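Side-chain contacts in possible substrate binding protein of ABC transporter system (Rhodopseudomonas palustris, PDB 3N0X), which probably serves as the substrate-binding component of an ABC transporter for branched-chain amino acids, holding its ligand between two lobes as in related periplasmic binding proteins: residues 48-53 and 70-75; 27-32 and 38-43; 99-104 and 312-317; 296-301 and 308-313. One frame throughout, in Å; residues are numbered along the deposited sequence. Where two conformers were deposited one is given.

Interaction 1: 48-53 and 70-75; sequences VVITKD and QDDGAD
Lys52 and Asp72 pair as a salt bridge, its detail less than sure, at the surface of a beta-alpha-beta crossover, in which strand 45-53 leads through helix 58-70 to strand 76-79, with strand 5-11 lying between the two strands in the sheet. Segment 70-75 carries the chain from the end of that helix into the loop before strand 76-79, and Gly73, with its positive phi of 66°, is the first residue to leave helical geometry. The whole contact buries only 124 Å², summed over both sides, and centres on one carboxylate. Its close part is Lys52 NZ, 2.7 Å from Asp72 OD2, the side chains arriving from opposite directions. The lysine chain, already heading for the loop, is bent at its second torsion (chi2 -87°) before NZ meets the carboxylate. As a hydrogen bond the pair is weak, and OD2 is crowded in the model, which makes the length itself doubtful. The rest is loose: Asp72 OD1 stays 3.9 Å from Lys52 NZ, and all the touching residues keep some exposure. Lys52 NZ has a second carboxylate partner in Glu67 of helix 58-70. Replacing Asp72 by an alanine would probably leave Lys52 NZ without its loop carboxylate and take away the group that Ile50 meets. In the conformer of Ile50 given here, one of two, CG2 rests 4.1 Å from Asp72 CG.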
loop_
_atom_site.group_PDB
_atom_site.type_symbol
_atom_site.label_atom_id
_atom_site.label_comp_id
_atom_site.label_asym_id
_atom_site.label_seq_id
_atom_site.Cartn_x
_atom_site.Cartn_y
_atom_site.Cartn_z
ATOM N N VAL A 48 -21.651 -5.817 12.956
ATOM C CA VAL A 48 -22.445 -5.071 11.974
ATOM C C VAL A 48 -21.539 -4.030 11.323
ATOM O O VAL A 48 -20.864 -3.273 12.004
ATOM C CB VAL A 48 -23.668 -4.366 12.650
ATOM C CG1 VAL A 48 -24.445 -3.483 11.646
ATOM C CG2 VAL A 48 -24.575 -5.430 13.308
ATOM N N VAL A 49 -21.518 -4.033 10.001
ATOM C CA VAL A 49 -20.755 -3.069 9.248
ATOM C C VAL A 49 -21.674 -2.022 8.648
ATOM O O VAL A 49 -22.647 -2.369 7.982
ATOM C CB VAL A 49 -19.965 -3.737 8.145
ATOM C CG1 VAL A 49 -19.253 -2.703 7.293
ATOM C CG2 VAL A 49 -18.944 -4.705 8.776
ATOM N N ILE A 50 -21.359 -0.755 8.937
ATOM C CA ILE A 50 -22.047 0.430 8.426
ATOM C C ILE A 50 -21.121 1.054 7.394
ATOM O O ILE A 50 -20.017 1.427 7.780
ATOM C CB ILE A 50 -22.219 1.466 9.575
ATOM C CG1 ILE A 50 -23.044 0.872 10.722
ATOM C CG2 ILE A 50 -22.863 2.764 9.071
ATOM C CD1 ILE A 50 -24.256 0.152 10.218
ATOM N N THR A 51 -21.544 1.197 6.144
ATOM C CA THR A 51 -20.720 1.840 5.116
ATOM C C THR A 51 -21.163 3.293 4.853
ATOM O O THR A 51 -22.357 3.611 4.894
ATOM C CB THR A 51 -20.710 1.050 3.796
ATOM O OG1 THR A 51 -22.027 1.038 3.231
ATOM C CG2 THR A 51 -20.244 -0.391 4.016
ATOM N N LYS A 52 -20.181 4.161 4.609
ATOM C CA LYS A 52 -20.411 5.585 4.398
ATOM C C LYS A 52 -19.586 5.975 3.171
ATOM O O LYS A 52 -18.351 5.987 3.208
ATOM C CB LYS A 52 -19.917 6.423 5.590
ATOM C CG LYS A 52 -20.570 6.153 6.944
ATOM C CD LYS A 52 -21.830 7.001 7.060
ATOM C CE LYS A 52 -22.485 6.798 8.394
ATOM N NZ LYS A 52 -23.948 6.998 8.278
ATOM N N ASP A 53 -20.267 6.330 2.098
ATOM C CA ASP A 53 -19.622 6.815 0.897
ATOM C C ASP A 53 -19.209 8.269 1.073
ATOM O O ASP A 53 -20.069 9.133 1.323
ATOM C CB ASP A 53 -20.616 6.658 -0.253
ATOM C CG ASP A 53 -20.119 7.198 -1.576
ATOM O OD1 ASP A 53 -18.911 7.466 -1.797
ATOM O OD2 ASP A 53 -21.016 7.298 -2.440
ATOM N N GLN A 70 -20.992 9.352 15.936
ATOM C CA GLN A 70 -21.984 10.036 16.778
ATOM C C GLN A 70 -23.454 9.644 16.628
ATOM O O GLN A 70 -24.211 9.760 17.588
ATOM C CB GLN A 70 -21.979 11.527 16.464
ATOM C CG GLN A 70 -20.678 12.198 16.919
ATOM C CD GLN A 70 -20.462 13.572 16.327
ATOM O OE1 GLN A 70 -21.370 14.157 15.745
ATOM N NE2 GLN A 70 -19.249 14.093 16.469
ATOM N N ASP A 71 -23.882 9.324 15.412
ATOM C CA ASP A 71 -25.264 8.929 15.145
ATOM C C ASP A 71 -25.368 7.405 15.069
ATOM O O ASP A 71 -26.278 6.798 15.652
ATOM C CB ASP A 71 -25.774 9.506 13.824
ATOM C CG ASP A 71 -25.963 11.005 13.877
ATOM O OD1 ASP A 71 -25.101 11.697 14.471
ATOM O OD2 ASP A 71 -26.982 11.495 13.344
ATOM N N ASP A 72 -24.436 6.784 14.350
ATOM C CA ASP A 72 -24.466 5.329 14.182
ATOM C C ASP A 72 -23.876 4.610 15.373
ATOM O O ASP A 72 -24.017 3.401 15.486
ATOM C CB ASP A 72 -23.727 4.930 12.899
ATOM C CG ASP A 72 -24.339 5.539 11.655
ATOM O OD1 ASP A 72 -25.565 5.445 11.520
ATOM O OD2 ASP A 72 -23.632 6.130 10.814
ATOM N N GLY A 73 -23.170 5.317 16.244
ATOM C CA GLY A 73 -22.562 4.689 17.411
ATOM C C GLY A 73 -21.462 3.685 17.051
ATOM O O GLY A 73 -21.200 2.738 17.816
ATOM N N ALA A 74 -20.790 3.894 15.918
ATOM C CA ALA A 74 -19.687 2.993 15.557
ATOM C C ALA A 74 -18.633 2.922 16.649
ATOM O O ALA A 74 -18.245 3.939 17.250
ATOM C CB ALA A 74 -19.066 3.440 14.227
ATOM N N ASP A 75 -18.176 1.711 16.948
ATOM C CA ASP A 75 -17.143 1.502 17.934
ATOM C C ASP A 75 -15.756 1.831 17.392
ATOM O O ASP A 75 -14.844 2.130 18.154
ATOM C CB ASP A 75 -17.201 0.051 18.433
ATOM C CG ASP A 75 -18.566 -0.280 19.084
ATOM O OD1 ASP A 75 -19.004 0.514 19.950
ATOM O OD2 ASP A 75 -19.214 -1.284 18.715
#

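Interaction 2: 27-32 and 38-43; sequences GLMMGL and GTMTLD
Met40 meets the helix through apolar contacts alone, with its SE 3.7 Å from Leu32 CB; the methionines here are modelled as selenomethionine. Its terminal methyl reaches further along the same leucine, with Met40 CE 4.0 Å from Leu32 CD1. That methyl also abuts the end of Met29, at 3.9 Å from Met40 CE to Met29 CE. Both methionine chains are bent at the second and third torsions, and they cross at about a right angle. The folding-back is what brings Met40 to the helix, since its CB does not head there directly: chi2 of -63° starts the return. Leu32 is buried at this point, whereas both methionines keep some exposure.

The segments join helix 18-35 to the beta hairpin that follows it, strand 41-42 running antiparallel to strand 45-53 at the border of the sheet in the N-terminal lobe. Val49 of the hairpin's second strand touches both Met29 and Leu32, extending the same apolar layer.

Polar bonds belong to the loop rather than to the interface. Thr39 OG1 accepts from Thr41 N at 3.1 Å, with an N-H...O angle of 153°, which makes an ST turn that leads into the strand. Met40 N is bonded to Thr36 OG1, just past the helix, and Met40 pairs through its backbone with Ile47.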
loop_
_atom_site.group_PDB
_atom_site.type_symbol
_atom_site.label_atom_id
_atom_site.label_comp_id
_atom_site.label_asym_id
_atom_site.label_seq_id
_atom_site.Cartn_x
_atom_site.Cartn_y
_atom_site.Cartn_z
ATOM N N GLY A 27 -13.068 -7.095 0.631
ATOM C CA GLY A 27 -12.016 -7.638 1.512
ATOM C C GLY A 27 -12.411 -7.571 2.965
ATOM O O GLY A 27 -12.158 -8.520 3.751
ATOM N N LEU A 28 -12.990 -6.442 3.381
ATOM C CA LEU A 28 -13.458 -6.300 4.758
ATOM C C LEU A 28 -14.494 -7.405 5.090
ATOM O O LEU A 28 -14.377 -8.079 6.133
ATOM C CB LEU A 28 -14.079 -4.916 4.969
ATOM C CG LEU A 28 -14.679 -4.660 6.360
ATOM C CD1 LEU A 28 -13.636 -4.791 7.487
ATOM C CD2 LEU A 28 -15.418 -3.273 6.373
HETATM N N MSE A 29 -15.459 -7.644 4.210
HETATM C CA MSE A 29 -16.505 -8.614 4.533
HETATM C C MSE A 29 -15.969 -10.017 4.536
HETATM O O MSE A 29 -16.320 -10.794 5.406
HETATM C CB MSE A 29 -17.689 -8.493 3.581
HETATM C CG MSE A 29 -18.350 -7.133 3.620
HETATM SE SE MSE A 29 -18.673 -6.360 5.374
HETATM C CE MSE A 29 -20.048 -7.537 5.949
HETATM N N MSE A 30 -15.107 -10.338 3.581
HETATM C CA MSE A 30 -14.477 -11.671 3.530
HETATM C C MSE A 30 -13.544 -11.903 4.717
HETATM O O MSE A 30 -13.470 -13.021 5.246
HETATM C CB MSE A 30 -13.737 -11.867 2.200
HETATM C CG MSE A 30 -14.708 -12.051 1.074
HETATM SE SE MSE A 30 -13.866 -12.440 -0.622
HETATM C CE MSE A 30 -13.319 -14.234 -0.228
ATOM N N GLY A 31 -12.823 -10.864 5.145
ATOM C CA GLY A 31 -11.994 -10.988 6.313
ATOM C C GLY A 31 -12.752 -11.231 7.616
ATOM O O GLY A 31 -12.320 -12.024 8.462
ATOM N N LEU A 32 -13.895 -10.547 7.766
ATOM C CA LEU A 32 -14.724 -10.741 8.949
ATOM C C LEU A 32 -15.353 -12.153 8.922
ATOM O O LEU A 32 -15.482 -12.823 9.957
ATOM C CB LEU A 32 -15.805 -9.658 9.029
ATOM C CG LEU A 32 -15.317 -8.217 9.266
ATOM C CD1 LEU A 32 -16.471 -7.209 9.125
ATOM C CD2 LEU A 32 -14.669 -8.077 10.693
ATOM N N GLY A 38 -17.504 -17.613 9.603
ATOM C CA GLY A 38 -18.801 -17.341 9.012
ATOM C C GLY A 38 -19.925 -16.940 9.949
ATOM O O GLY A 38 -21.045 -16.738 9.477
ATOM N N THR A 39 -19.688 -16.880 11.252
ATOM C CA THR A 39 -20.749 -16.552 12.204
ATOM C C THR A 39 -21.059 -15.062 12.285
ATOM O O THR A 39 -22.145 -14.678 12.732
ATOM C CB THR A 39 -20.441 -17.029 13.636
ATOM O OG1 THR A 39 -19.386 -16.250 14.216
ATOM C CG2 THR A 39 -20.136 -18.585 13.664
HETATM N N MSE A 40 -20.107 -14.223 11.876
HETATM C CA MSE A 40 -20.219 -12.773 12.081
HETATM C C MSE A 40 -20.523 -12.400 13.548
HETATM O O MSE A 40 -21.202 -11.420 13.825
HETATM C CB MSE A 40 -21.217 -12.137 11.084
HETATM C CG MSE A 40 -20.783 -12.207 9.632
HETATM SE SE MSE A 40 -19.122 -11.221 9.266
HETATM C CE MSE A 40 -19.787 -9.439 9.386
ATOM N N THR A 41 -20.044 -13.215 14.481
ATOM C CA THR A 41 -20.126 -12.909 15.906
ATOM C C THR A 41 -18.755 -13.103 16.499
ATOM O O THR A 41 -18.011 -13.981 16.070
ATOM C CB THR A 41 -21.096 -13.809 16.698
ATOM O OG1 THR A 41 -20.580 -15.148 16.761
ATOM C CG2 THR A 41 -22.484 -13.801 16.055
ATOM N N LEU A 42 -18.445 -12.275 17.495
ATOM C CA LEU A 42 -17.167 -12.280 18.182
ATOM C C LEU A 42 -17.422 -12.143 19.675
ATOM O O LEU A 42 -17.939 -11.110 20.117
ATOM C CB LEU A 42 -16.298 -11.097 17.710
ATOM C CG LEU A 42 -14.899 -11.016 18.333
ATOM C CD1 LEU A 42 -14.033 -12.215 17.912
ATOM C CD2 LEU A 42 -14.249 -9.687 17.900
ATOM N N ASP A 43 -17.066 -13.174 20.436
ATOM C CA ASP A 43 -17.257 -13.168 21.895
ATOM C C ASP A 43 -18.702 -12.742 22.225
ATOM O O ASP A 43 -18.913 -11.883 23.083
ATOM C CB ASP A 43 -16.250 -12.212 22.560
ATOM C CG ASP A 43 -14.808 -12.666 22.388
ATOM O OD1 ASP A 43 -14.567 -13.877 22.189
ATOM O OD2 ASP A 43 -13.899 -11.810 22.469
#

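Interaction 3: 99-104 and 312-317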
loop_
_atom_site.group_PDB
_atom_site.type_symbol
_atom_site.label_atom_id
_atom_site.label_comp_id
_atom_site.label_asym_id
_atom_site.label_seq_id
_atom_site.Cartn_x
_atom_site.Cartn_y
_atom_site.Cartn_z
ATOM N N ILE A 99 -11.155 5.249 17.505
ATOM C CA ILE A 99 -10.088 4.845 16.613
ATOM C C ILE A 99 -10.527 4.909 15.150
ATOM O O ILE A 99 -11.657 4.548 14.803
ATOM C CB ILE A 99 -9.598 3.440 16.989
ATOM C CG1 ILE A 99 -8.809 3.522 18.320
ATOM C CG2 ILE A 99 -8.726 2.840 15.869
ATOM C CD1 ILE A 99 -8.653 2.184 18.951
ATOM N N LEU A 100 -9.594 5.319 14.303
ATOM C CA LEU A 100 -9.705 5.199 12.858
ATOM C C LEU A 100 -8.532 4.338 12.390
ATOM O O LEU A 100 -7.371 4.682 12.630
ATOM C CB LEU A 100 -9.647 6.564 12.209
ATOM C CG LEU A 100 -9.635 6.559 10.667
ATOM C CD1 LEU A 100 -10.899 5.961 10.051
ATOM C CD2 LEU A 100 -9.406 7.965 10.138
ATOM N N ILE A 101 -8.844 3.222 11.738
ATOM C CA ILE A 101 -7.838 2.361 11.114
ATOM C C ILE A 101 -7.786 2.795 9.661
ATOM O O ILE A 101 -8.771 2.701 8.913
ATOM C CB ILE A 101 -8.187 0.855 11.196
ATOM C CG1 ILE A 101 -8.142 0.376 12.671
ATOM C CG2 ILE A 101 -7.213 0.064 10.312
ATOM C CD1 ILE A 101 -8.768 -1.014 12.866
ATOM N N VAL A 102 -6.644 3.320 9.260
ATOM C CA VAL A 102 -6.503 3.878 7.923
ATOM C C VAL A 102 -6.196 2.760 6.935
ATOM O O VAL A 102 -5.223 2.006 7.096
ATOM C CB VAL A 102 -5.463 5.008 7.871
ATOM C CG1 VAL A 102 -5.284 5.497 6.383
ATOM C CG2 VAL A 102 -5.916 6.159 8.823
ATOM N N GLU A 103 -7.050 2.698 5.911
ATOM C CA GLU A 103 -7.014 1.650 4.894
ATOM C C GLU A 103 -7.943 2.084 3.784
ATOM O O GLU A 103 -9.129 2.271 4.040
ATOM C CB GLU A 103 -7.548 0.327 5.503
ATOM C CG GLU A 103 -7.672 -0.798 4.503
ATOM C CD GLU A 103 -6.354 -1.217 3.900
ATOM O OE1 GLU A 103 -5.384 -1.525 4.663
ATOM O OE2 GLU A 103 -6.333 -1.307 2.640
ATOM N N PRO A 104 -7.446 2.181 2.544
ATOM C CA PRO A 104 -6.091 1.929 2.020
ATOM C C PRO A 104 -5.115 3.092 1.964
ATOM O O PRO A 104 -3.971 2.863 1.588
ATOM C CB PRO A 104 -6.363 1.504 0.576
ATOM C CG PRO A 104 -7.560 2.301 0.208
ATOM C CD PRO A 104 -8.436 2.318 1.467
ATOM N N ALA A 312 -4.413 0.450 23.868
ATOM C CA ALA A 312 -3.433 -0.302 24.645
ATOM C C ALA A 312 -3.234 -1.688 24.071
ATOM O O ALA A 312 -2.104 -2.211 24.055
ATOM C CB ALA A 312 -3.845 -0.385 26.154
ATOM N N ALA A 313 -4.332 -2.295 23.630
ATOM C CA ALA A 313 -4.274 -3.628 23.030
ATOM C C ALA A 313 -3.563 -3.602 21.662
ATOM O O ALA A 313 -2.748 -4.505 21.370
ATOM C CB ALA A 313 -5.698 -4.198 22.876
HETATM N N MSE A 314 -3.819 -2.562 20.873
HETATM C CA MSE A 314 -3.336 -2.490 19.493
HETATM C C MSE A 314 -1.864 -2.063 19.345
HETATM O O MSE A 314 -1.211 -2.463 18.375
HETATM C CB MSE A 314 -4.248 -1.573 18.663
HETATM C CG MSE A 314 -5.613 -2.190 18.485
HETATM SE SE MSE A 314 -6.879 -0.948 17.776
HETATM C CE MSE A 314 -6.341 -0.793 15.977
ATOM N N GLU A 315 -1.333 -1.290 20.303
ATOM C CA GLU A 315 0.063 -0.851 20.216
ATOM C C GLU A 315 0.984 -2.058 20.359
ATOM O O GLU A 315 0.968 -2.747 21.392
ATOM C CB GLU A 315 0.373 0.188 21.322
ATOM C CG GLU A 315 -0.236 1.539 20.987
ATOM C CD GLU A 315 0.268 2.687 21.882
ATOM O OE1 GLU A 315 0.806 2.408 22.995
ATOM O OE2 GLU A 315 0.079 3.854 21.460
ATOM N N GLY A 316 1.790 -2.332 19.318
ATOM C CA GLY A 316 2.702 -3.490 19.341
ATOM C C GLY A 316 2.016 -4.813 18.993
ATOM O O GLY A 316 2.642 -5.868 19.122
HETATM N N MSE A 317 0.748 -4.758 18.604
HETATM C CA MSE A 317 -0.065 -5.957 18.381
HETATM C C MSE A 317 0.231 -6.603 17.032
HETATM O O MSE A 317 0.090 -5.954 15.990
HETATM C CB MSE A 317 -1.556 -5.631 18.440
HETATM C CG MSE A 317 -2.461 -6.859 18.515
HETATM SE SE MSE A 317 -4.326 -6.364 18.379
HETATM C CE MSE A 317 -4.395 -6.081 16.518
#
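Ile99 CD1 rests 3.8 Å from Met314 SE, while the methyl beyond that selenium turns to Ile101: Met314 CE lies 3.9 Å from Ile101 CG1 and 4.0 Å from Ile101 CD1. One long side chain, modelled as selenomethionine, thus touches two isoleucines two residues apart. It slides past Ile99 in the opposite direction and crosses Ile101 obliquely. The Met314 chain is extended through its second torsion and bends at the third (chi3 73°), which places CE against the second isoleucine instead of continuing straight on. All three residues are buried, and no hydrogen bond links the segments.

The next shell is also apolar. Ala298 of helix 283-302 and Phe120 of strand 119-121 touch Met314, and Val295 and Ile76 touch Ile101. This places the contact in the alpha/beta fold of the N-terminal lobe, where strand 100-102 runs parallel between 76-79 and 119-121. It joins that sheet to helix 307-314, which comes after the chain has already returned from the second parallel sheet, that of strands 142-149 and 171-178.

Hydrogen bonds fix the positions further out. Ile99 and Ile101 both pair with Ala77 through the backbone, and the side-chain hydroxyl of Tyr69 bonds to Ile99 O. Just past Met314 the helix gives way to a type II beta turn closed by Met317 N to Met314 O at 3.0 Å, with Gly316 at its positive-phi corner.

Interaction 4: 296-301 and 308-313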
loop_
_atom_site.group_PDB
_atom_site.type_symbol
_atom_site.label_atom_id
_atom_site.label_comp_id
_atom_site.label_asym_id
_atom_site.label_seq_id
_atom_site.Cartn_x
_atom_site.Cartn_y
_atom_site.Cartn_z
ATOM N N VAL A 296 -10.818 -7.545 14.571
ATOM C CA VAL A 296 -11.249 -8.699 15.326
ATOM C C VAL A 296 -10.172 -9.081 16.353
ATOM O O VAL A 296 -10.488 -9.382 17.499
ATOM C CB VAL A 296 -11.592 -9.870 14.408
ATOM C CG1 VAL A 296 -11.773 -11.174 15.228
ATOM C CG2 VAL A 296 -12.846 -9.534 13.589
ATOM N N THR A 297 -8.899 -9.048 15.960
ATOM C CA THR A 297 -7.805 -9.406 16.849
ATOM C C THR A 297 -7.742 -8.403 18.033
ATOM O O THR A 297 -7.575 -8.829 19.188
ATOM C CB THR A 297 -6.512 -9.423 16.069
ATOM O OG1 THR A 297 -6.632 -10.358 14.982
ATOM C CG2 THR A 297 -5.333 -9.821 16.950
ATOM N N ALA A 298 -7.958 -7.111 17.741
ATOM C CA ALA A 298 -7.936 -6.070 18.791
ATOM C C ALA A 298 -9.065 -6.236 19.790
ATOM O O ALA A 298 -8.835 -6.188 21.032
ATOM C CB ALA A 298 -7.993 -4.679 18.195
ATOM N N VAL A 299 -10.272 -6.451 19.278
ATOM C CA VAL A 299 -11.447 -6.549 20.163
ATOM C C VAL A 299 -11.366 -7.817 21.001
ATOM O O VAL A 299 -11.668 -7.797 22.205
ATOM C CB VAL A 299 -12.791 -6.434 19.377
ATOM C CG1 VAL A 299 -14.000 -6.714 20.262
ATOM C CG2 VAL A 299 -12.934 -5.078 18.688
ATOM N N GLN A 300 -10.891 -8.894 20.395
ATOM C CA GLN A 300 -10.704 -10.152 21.099
ATOM C C GLN A 300 -9.657 -9.971 22.222
ATOM O O GLN A 300 -9.828 -10.473 23.342
ATOM C CB GLN A 300 -10.296 -11.274 20.126
ATOM C CG GLN A 300 -10.288 -12.644 20.757
ATOM N N LYS A 301 -8.572 -9.273 21.922
ATOM C CA LYS A 301 -7.513 -9.098 22.900
ATOM C C LYS A 301 -7.933 -8.147 24.026
ATOM O O LYS A 301 -7.682 -8.449 25.207
ATOM C CB LYS A 301 -6.227 -8.610 22.241
ATOM C CG LYS A 301 -5.083 -8.497 23.228
ATOM C CD LYS A 301 -3.802 -8.062 22.560
ATOM C CE LYS A 301 -2.869 -7.393 23.576
ATOM N NZ LYS A 301 -1.709 -6.717 22.937
ATOM N N GLU A 308 -9.694 3.486 25.050
ATOM C CA GLU A 308 -8.380 3.390 25.695
ATOM C C GLU A 308 -7.897 1.938 25.776
ATOM O O GLU A 308 -6.723 1.671 25.566
ATOM C CB GLU A 308 -8.366 4.050 27.094
ATOM C CG GLU A 308 -8.459 5.576 27.078
ATOM C CD GLU A 308 -7.343 6.208 26.285
ATOM O OE1 GLU A 308 -6.146 5.929 26.585
ATOM O OE2 GLU A 308 -7.661 6.984 25.366
ATOM N N LYS A 309 -8.812 0.991 25.994
ATOM C CA LYS A 309 -8.434 -0.428 26.032
ATOM C C LYS A 309 -7.983 -0.924 24.654
ATOM O O LYS A 309 -7.025 -1.726 24.551
ATOM C CB LYS A 309 -9.573 -1.298 26.597
ATOM C CG LYS A 309 -9.815 -1.099 28.101
ATOM C CD LYS A 309 -10.978 -1.977 28.579
ATOM C CE LYS A 309 -11.154 -1.898 30.096
ATOM N NZ LYS A 309 -12.379 -2.561 30.544
ATOM N N LEU A 310 -8.637 -0.423 23.611
ATOM C CA LEU A 310 -8.279 -0.784 22.238
ATOM C C LEU A 310 -6.902 -0.232 21.865
ATOM O O LEU A 310 -6.085 -0.961 21.290
ATOM C CB LEU A 310 -9.336 -0.320 21.238
ATOM C CG LEU A 310 -10.633 -1.145 21.262
ATOM C CD1 LEU A 310 -11.695 -0.478 20.353
ATOM C CD2 LEU A 310 -10.339 -2.592 20.891
ATOM N N ILE A 311 -6.617 1.033 22.198
ATOM C CA ILE A 311 -5.296 1.610 21.910
ATOM C C ILE A 311 -4.204 0.780 22.589
ATOM O O ILE A 311 -3.188 0.474 21.975
ATOM C CB ILE A 311 -5.194 3.117 22.344
ATOM C CG1 ILE A 311 -6.146 3.966 21.502
ATOM C CG2 ILE A 311 -3.737 3.644 22.219
ATOM C CD1 ILE A 311 -6.223 5.460 21.938
ATOM N N ALA A 312 -4.413 0.450 23.868
ATOM C CA ALA A 312 -3.433 -0.302 24.645
ATOM C C ALA A 312 -3.234 -1.688 24.071
ATOM O O ALA A 312 -2.104 -2.211 24.055
ATOM C CB ALA A 312 -3.845 -0.385 26.154
ATOM N N ALA A 313 -4.332 -2.295 23.630
ATOM C CA ALA A 313 -4.274 -3.628 23.030
ATOM C C ALA A 313 -3.563 -3.602 21.662
ATOM O O ALA A 313 -2.748 -4.505 21.370
ATOM C CB ALA A 313 -5.698 -4.198 22.876
HETATM O O HOH W 1 -0.677 -4.338 24.488
#
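The axes of segments 296-301 and 308-313 approach to 9.0 Å at a crossing angle of 111°, and the nearest CA atoms, those of Ala298 and Ala313, stand 6.1 Å apart. The small side chains of the two alanines allow this approach: the methyl CB of Ala313 lies 4.1 Å from the carbonyl Ala298 O. Leu310 fills in beside them, its CD2 resting 3.9 Å from Ala298 O, with the CB of the same alanine close by. The same methyl reaches Val299, 4.2 Å from its CG2, although the valine CB points away from the opposing helix. The consecutive helices 283-302 and 307-314, joined by a short loop, pack here as part of the helical layer of the N-terminal lobe, with Ala302 touching both Leu310 and Ala313.

Away from this buried patch, Lys301 makes the polar link. In the conformer given, one of two, its chain runs out fully extended, CG lying anti to the backbone N (chi1 -177°), and its aliphatic part passes over Ala313. Lys301 NZ donates to Ala313 O at 2.9 Å, in the carbonyl plane and on a lone pair, with a C=O...N angle of 131°. A water accepts a further bond from Lys301 NZ at 3.0 Å and itself donates to Ala312 O. Both carbonyls lie in the last turn of helix 307-314, where the ammonium charge is likely to be favourable to the helix end.

In the fold
Interactions 3 and 4 are buried and share helix 307-314, their centres about 9 Å apart; Met314 and Met317 of the former pack on Ala298 of the latter, and Ile99 on Leu310. Interaction 1 is a surface contact, and interaction 2 is partly buried. Interactions 1, 2 and 3 all reach the same mixed sheet, with 1 and 2 on neighbouring strands and joined where Val49 packs on Leu32 and Met29. Leu42 and Leu32 in turn tie interaction 2 to Val296 in interaction 4. Chemistry differs with place: a weak, less certain lysine-aspartate pairing marks interaction 1, interactions 2 and 3 are apolar and selenium-lined, and interaction 4 combines alanine packing with an exposed lysine bonded to a backbone carbonyl.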